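Local coordinates for reticulocyte-binding protein 2a (Plasmodium vivax, PDB 4Z8N), which probably binds a receptor on the red-cell surface through its helical erythrocyte-binding domain, the part described here, as the malaria parasite invades reticulocytes, at residues E33-I38 and E43-Y48; S95-K100 and I201-F206. One frame throughout, in Å; residues are numbered along the deposited sequence.

Interaction 1 of 2, residues E33-I38 and E43-Y48; sequences EIKYYI and EAKKNY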
loop_
_atom_site.group_PDB
_atom_site.type_symbol
_atom_site.label_atom_id
_atom_site.label_comp_id
_atom_site.label_asym_id
_atom_site.label_seq_id
_atom_site.Cartn_x
_atom_site.Cartn_y
_atom_site.Cartn_z
ATOM N N GLU A 33 15.743 -6.963 -0.277
ATOM C CA GLU A 33 15.765 -8.197 0.508
ATOM C C GLU A 33 16.839 -9.161 0.020
ATOM O O GLU A 33 17.554 -9.759 0.824
ATOM C CB GLU A 33 14.398 -8.885 0.472
ATOM C CG GLU A 33 13.330 -8.155 1.262
ATOM C CD GLU A 33 13.702 -7.999 2.723
ATOM O OE1 GLU A 33 14.262 -8.956 3.301
ATOM O OE2 GLU A 33 13.446 -6.917 3.291
ATOM N N ILE A 34 16.943 -9.310 -1.298
ATOM C CA ILE A 34 17.956 -10.172 -1.898
ATOM C C ILE A 34 19.356 -9.706 -1.507
ATOM O O ILE A 34 20.256 -10.521 -1.288
ATOM C CB ILE A 34 17.828 -10.203 -3.437
ATOM C CG1 ILE A 34 16.528 -10.892 -3.847
ATOM C CG2 ILE A 34 19.004 -10.933 -4.071
ATOM C CD1 ILE A 34 16.455 -12.344 -3.426
ATOM N N LYS A 35 19.520 -8.391 -1.391
ATOM C CA LYS A 35 20.819 -7.791 -1.105
ATOM C C LYS A 35 21.491 -8.379 0.133
ATOM O O LYS A 35 22.677 -8.699 0.095
ATOM C CB LYS A 35 20.680 -6.276 -0.949
ATOM C CG LYS A 35 21.989 -5.566 -0.659
ATOM C CD LYS A 35 21.804 -4.057 -0.625
ATOM C CE LYS A 35 22.035 -3.441 -1.992
ATOM N NZ LYS A 35 23.474 -3.106 -2.207
ATOM N N TYR A 36 20.750 -8.538 1.227
ATOM C CA TYR A 36 21.356 -9.114 2.426
ATOM C C TYR A 36 20.980 -10.584 2.611
ATOM O O TYR A 36 21.441 -11.241 3.546
ATOM C CB TYR A 36 20.987 -8.299 3.671
ATOM C CG TYR A 36 19.524 -8.298 4.050
ATOM C CD1 TYR A 36 19.016 -9.241 4.935
ATOM C CD2 TYR A 36 18.658 -7.335 3.552
ATOM C CE1 TYR A 36 17.682 -9.237 5.300
ATOM C CE2 TYR A 36 17.321 -7.323 3.909
ATOM C CZ TYR A 36 16.839 -8.276 4.784
ATOM O OH TYR A 36 15.512 -8.270 5.147
ATOM N N TYR A 37 20.159 -11.101 1.703
ATOM C CA TYR A 37 19.835 -12.523 1.689
ATOM C C TYR A 37 21.083 -13.350 1.370
ATOM O O TYR A 37 21.377 -14.334 2.049
ATOM C CB TYR A 37 18.731 -12.811 0.663
ATOM C CG TYR A 37 18.020 -14.138 0.854
ATOM C CD1 TYR A 37 18.668 -15.345 0.605
ATOM C CD2 TYR A 37 16.693 -14.180 1.268
ATOM C CE1 TYR A 37 18.021 -16.553 0.779
ATOM C CE2 TYR A 37 16.035 -15.385 1.438
ATOM C CZ TYR A 37 16.705 -16.569 1.191
ATOM O OH TYR A 37 16.057 -17.772 1.360
ATOM N N ILE A 38 21.813 -12.934 0.339
ATOM C CA ILE A 38 22.952 -13.695 -0.175
ATOM C C ILE A 38 24.296 -13.215 0.374
ATOM O O ILE A 38 25.338 -13.406 -0.259
ATOM C CB ILE A 38 23.005 -13.628 -1.712
ATOM C CG1 ILE A 38 23.113 -12.172 -2.175
ATOM C CG2 ILE A 38 21.774 -14.287 -2.311
ATOM C CD1 ILE A 38 23.294 -12.012 -3.672
ATOM N N GLU A 43 31.074 -14.113 -3.574
ATOM C CA GLU A 43 31.200 -13.592 -4.933
ATOM C C GLU A 43 29.857 -13.118 -5.487
ATOM O O GLU A 43 29.788 -12.100 -6.180
ATOM C CB GLU A 43 31.810 -14.635 -5.873
ATOM C CG GLU A 43 32.044 -14.094 -7.278
ATOM C CD GLU A 43 32.646 -15.119 -8.220
ATOM O OE1 GLU A 43 32.720 -16.309 -7.848
ATOM O OE2 GLU A 43 33.042 -14.731 -9.340
ATOM N N ALA A 44 28.793 -13.852 -5.179
ATOM C CA ALA A 44 27.459 -13.461 -5.616
ATOM C C ALA A 44 27.057 -12.136 -4.976
ATOM O O ALA A 44 26.402 -11.307 -5.607
ATOM C CB ALA A 44 26.448 -14.548 -5.282
ATOM N N LYS A 45 27.470 -11.936 -3.727
ATOM C CA LYS A 45 27.162 -10.708 -3.000
ATOM C C LYS A 45 27.858 -9.489 -3.609
ATOM O O LYS A 45 27.237 -8.443 -3.770
ATOM C CB LYS A 45 27.550 -10.846 -1.523
ATOM C CG LYS A 45 27.348 -9.578 -0.691
ATOM C CD LYS A 45 25.890 -9.387 -0.290
ATOM C CE LYS A 45 25.733 -8.296 0.770
ATOM N NZ LYS A 45 25.316 -6.980 0.204
ATOM N N LYS A 46 29.142 -9.614 -3.947
ATOM C CA LYS A 46 29.871 -8.474 -4.502
ATOM C C LYS A 46 29.332 -8.126 -5.887
ATOM O O LYS A 46 29.176 -6.946 -6.215
ATOM C CB LYS A 46 31.388 -8.732 -4.565
ATOM C CG LYS A 46 31.815 -10.180 -4.608
ATOM C CD LYS A 46 33.324 -10.364 -4.396
ATOM C CE LYS A 46 33.723 -10.141 -2.938
ATOM N NZ LYS A 46 35.094 -10.645 -2.625
ATOM N N ASN A 47 29.047 -9.146 -6.692
ATOM C CA ASN A 47 28.464 -8.919 -8.008
ATOM C C ASN A 47 27.082 -8.281 -7.919
ATOM O O ASN A 47 26.747 -7.399 -8.712
ATOM C CB ASN A 47 28.382 -10.226 -8.802
ATOM C CG ASN A 47 29.728 -10.667 -9.344
ATOM O OD1 ASN A 47 30.599 -9.842 -9.614
ATOM N ND2 ASN A 47 29.896 -11.974 -9.531
ATOM N N TYR A 48 26.282 -8.720 -6.950
ATOM C CA TYR A 48 24.934 -8.187 -6.801
ATOM C C TYR A 48 24.967 -6.730 -6.363
ATOM O O TYR A 48 24.225 -5.904 -6.893
ATOM C CB TYR A 48 24.120 -9.011 -5.804
ATOM C CG TYR A 48 22.682 -8.549 -5.688
ATOM C CD1 TYR A 48 21.723 -8.971 -6.599
ATOM C CD2 TYR A 48 22.286 -7.683 -4.677
ATOM C CE1 TYR A 48 20.407 -8.548 -6.504
ATOM C CE2 TYR A 48 20.974 -7.253 -4.573
ATOM C CZ TYR A 48 20.040 -7.690 -5.490
ATOM O OH TYR A 48 18.734 -7.269 -5.392
#
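An antiparallel helical hairpin brings Ile34 and Lys35, near the end of helix 26-37, and Ile38, just after it, against Ala44, Lys45 and Tyr48, near the start of helix 42-69. The short segments run nearly antiparallel, at 148°, with axes 9.7 Å apart. Tyr48 has the most surface buried by the contact. Its CG is anti to the backbone N (chi1 -176°), which sends the ring across to the first helix. Ile34 CG2 lies over one face of that ring, 4.0 Å from its centroid, in a CH-pi contact. On the Lys35 side, Tyr48 CE2 comes within 3.5 Å of Lys35 CA. The hydroxyl passes Ile34 CB and is hydrogen-bonded to the carbonyl of Phe31, one turn earlier. Ile38 CD1 sits 3.8 Å from Tyr48 CB and 3.7 Å from Ala44 O. The Lys45 chain, bent at chi2 (79°) and chi4, reaches across to the end of the first helix, and its NZ makes a weak 3.2 Å hydrogen bond to Lys35 O. Lys45 and Lys35 both form salt bridges with Asp49 OD1, which probably offsets their like charges. Apolar filling inside and a shared acid beside it make this an antiparallel helical hairpin joined by a short loop.

Interaction 2 of 2, residues S95-K100 and I201-F206; sequences SNYEAK and ISAINF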
loop_
_atom_site.group_PDB
_atom_site.type_symbol
_atom_site.label_atom_id
_atom_site.label_comp_id
_atom_site.label_asym_id
_atom_site.label_seq_id
_atom_site.Cartn_x
_atom_site.Cartn_y
_atom_site.Cartn_z
ATOM N N SER A 95 -23.808 24.867 -3.677
ATOM C CA SER A 95 -23.462 24.869 -5.096
ATOM C C SER A 95 -21.953 24.843 -5.323
ATOM O O SER A 95 -21.456 24.076 -6.147
ATOM C CB SER A 95 -24.072 26.086 -5.785
ATOM O OG SER A 95 -25.478 25.951 -5.878
ATOM N N ASN A 96 -21.226 25.678 -4.591
ATOM C CA ASN A 96 -19.775 25.695 -4.697
ATOM C C ASN A 96 -19.162 24.429 -4.107
ATOM O O ASN A 96 -18.079 24.011 -4.515
ATOM C CB ASN A 96 -19.202 26.936 -4.012
ATOM C CG ASN A 96 -19.476 28.209 -4.791
ATOM O OD1 ASN A 96 -19.397 28.227 -6.021
ATOM N ND2 ASN A 96 -19.806 29.279 -4.079
ATOM N N TYR A 97 -19.859 23.812 -3.154
ATOM C CA TYR A 97 -19.408 22.539 -2.603
ATOM C C TYR A 97 -19.430 21.464 -3.679
ATOM O O TYR A 97 -18.479 20.695 -3.814
ATOM C CB TYR A 97 -20.272 22.095 -1.417
ATOM C CG TYR A 97 -19.717 20.876 -0.712
ATOM C CD1 TYR A 97 -19.963 19.593 -1.190
ATOM C CD2 TYR A 97 -18.926 21.011 0.420
ATOM C CE1 TYR A 97 -19.438 18.480 -0.556
ATOM C CE2 TYR A 97 -18.404 19.908 1.062
ATOM C CZ TYR A 97 -18.662 18.646 0.573
ATOM O OH TYR A 97 -18.136 17.548 1.217
ATOM N N GLU A 98 -20.527 21.407 -4.430
ATOM C CA GLU A 98 -20.689 20.411 -5.483
ATOM C C GLU A 98 -19.638 20.596 -6.573
ATOM O O GLU A 98 -19.133 19.624 -7.131
ATOM C CB GLU A 98 -22.098 20.484 -6.079
ATOM C CG GLU A 98 -23.197 20.086 -5.101
ATOM C CD GLU A 98 -24.592 20.349 -5.638
ATOM O OE1 GLU A 98 -24.714 20.979 -6.711
ATOM O OE2 GLU A 98 -25.570 19.926 -4.985
ATOM N N ALA A 99 -19.312 21.849 -6.868
ATOM C CA ALA A 99 -18.264 22.157 -7.831
ATOM C C ALA A 99 -16.903 21.720 -7.294
ATOM O O ALA A 99 -16.051 21.237 -8.041
ATOM C CB ALA A 99 -18.262 23.644 -8.159
ATOM N N LYS A 100 -16.711 21.888 -5.989
ATOM C CA LYS A 100 -15.463 21.506 -5.343
ATOM C C LYS A 100 -15.286 19.992 -5.355
ATOM O O LYS A 100 -14.171 19.487 -5.496
ATOM C CB LYS A 100 -15.420 22.026 -3.905
ATOM C CG LYS A 100 -14.100 22.674 -3.527
ATOM C CD LYS A 100 -13.902 23.975 -4.287
ATOM C CE LYS A 100 -12.520 24.558 -4.042
ATOM N NZ LYS A 100 -11.445 23.633 -4.501
ATOM N N ILE A 201 -24.628 17.731 5.253
ATOM C CA ILE A 201 -25.052 16.464 4.666
ATOM C C ILE A 201 -24.080 16.031 3.572
ATOM O O ILE A 201 -23.675 14.869 3.510
ATOM C CB ILE A 201 -26.481 16.561 4.086
ATOM C CG1 ILE A 201 -27.503 16.674 5.220
ATOM C CG2 ILE A 201 -26.794 15.357 3.202
ATOM C CD1 ILE A 201 -28.942 16.794 4.745
ATOM N N SER A 202 -23.701 16.978 2.720
ATOM C CA SER A 202 -22.770 16.702 1.633
ATOM C C SER A 202 -21.417 16.243 2.168
ATOM O O SER A 202 -20.794 15.344 1.605
ATOM C CB SER A 202 -22.600 17.938 0.751
ATOM O OG SER A 202 -23.838 18.338 0.192
ATOM N N ALA A 203 -20.973 16.852 3.263
ATOM C CA ALA A 203 -19.687 16.507 3.870
ATOM C C ALA A 203 -19.676 15.091 4.457
ATOM O O ALA A 203 -18.686 14.370 4.347
ATOM C CB ALA A 203 -19.323 17.529 4.946
ATOM N N ILE A 204 -20.784 14.712 5.089
ATOM C CA ILE A 204 -20.960 13.394 5.698
ATOM C C ILE A 204 -20.854 12.306 4.635
ATOM O O ILE A 204 -20.100 11.332 4.750
ATOM C CB ILE A 204 -22.331 13.312 6.400
ATOM C CG1 ILE A 204 -22.331 14.168 7.659
ATOM C CG2 ILE A 204 -22.705 11.896 6.745
ATOM C CD1 ILE A 204 -23.655 14.177 8.377
ATOM N N ASN A 205 -21.675 12.498 3.617
ATOM C CA ASN A 205 -21.631 11.829 2.333
ATOM C C ASN A 205 -20.260 11.700 1.679
ATOM O O ASN A 205 -19.910 10.617 1.242
ATOM C CB ASN A 205 -22.588 12.617 1.469
ATOM C CG ASN A 205 -23.988 12.075 1.524
ATOM O OD1 ASN A 205 -24.313 11.254 0.684
ATOM N ND2 ASN A 205 -24.675 12.243 2.698
ATOM N N PHE A 206 -19.476 12.776 1.634
ATOM C CA PHE A 206 -18.102 12.700 1.118
ATOM C C PHE A 206 -17.133 11.931 2.033
ATOM O O PHE A 206 -16.322 11.116 1.572
ATOM C CB PHE A 206 -17.568 14.108 0.888
ATOM C CG PHE A 206 -16.100 14.163 0.589
ATOM C CD1 PHE A 206 -15.623 13.792 -0.657
ATOM C CD2 PHE A 206 -15.201 14.606 1.544
ATOM C CE1 PHE A 206 -14.282 13.854 -0.941
ATOM C CE2 PHE A 206 -13.858 14.670 1.266
ATOM C CZ PHE A 206 -13.396 14.294 0.022
#
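Tyr97, Ser202 and Ala203 carry this contact between helices 94-115 and 199-237. Tyr97 has by far the most surface buried. The two short segments run nearly parallel, at 19°, but their axes stand 11.2 Å apart. One long side chain therefore spans most of the gap. With chi1 at -172° the Tyr97 ring points away from its own backbone N and extends from helix 94-115 to the backbone of the other helix.

Ser202 meets the ring obliquely through its CB, which lies 3.5 Å from Tyr97 CE1 and 3.7 Å from Tyr97 CD1. Ser202 OG plays a different part: it is hydrogen-bonded to the carbonyl of Asn198, one turn back on its own side of the contact. The serine thus offers carbon to the tyrosine and keeps its polar atom for the backbone.

Ala203 receives the end of the ring. Tyr97 OH is 3.2 Å from Ala203 CA and 3.9 Å from Ala203 CB. The small side chain of Ala203 is consistent with so close an approach to the backbone. One turn on, Phe206 CB lies 3.5 Å from Tyr97 OH, so the oxygen sits between Ala203 and Phe206. The Phe206 ring turns away to meet Tyr104 edge-to-face and to touch Leu84 of helix 71-85.

The tyrosine hydroxyl is hydrogen-bonded to the carbonyl of Leu84, so a third helix joins the site. No hydrogen bond crosses between 95-100 and 201-206. The chemistry implies that these two segments are held by van der Waals contact around one aromatic ring, while the polar ends of Tyr97 and Ser202 are satisfied by backbone carbonyls outside both segments.

Overall arrangement
Interactions 1 and 2 lie on opposite sides of the centre of this elongated helical domain. Their centres are 53 Å apart, and their nearest atoms are about 34 Å apart. Interaction 1 joins neighbours in sequence, with four residues between its segments. The segments of interaction 2 are separated by 100 residues, 76 of them helical. Helix 246-297 runs near both: Ile34 touches Phe254 and Ala257 near its start, and Ile201 touches Leu291 near its end. In each contact a buried tyrosine spans the gap and gives its hydroxyl to a backbone carbonyl. Both lie away from the disulfides and from Glu120, a calcium ligand in a structure of this protein; no calcium is bound to this chain.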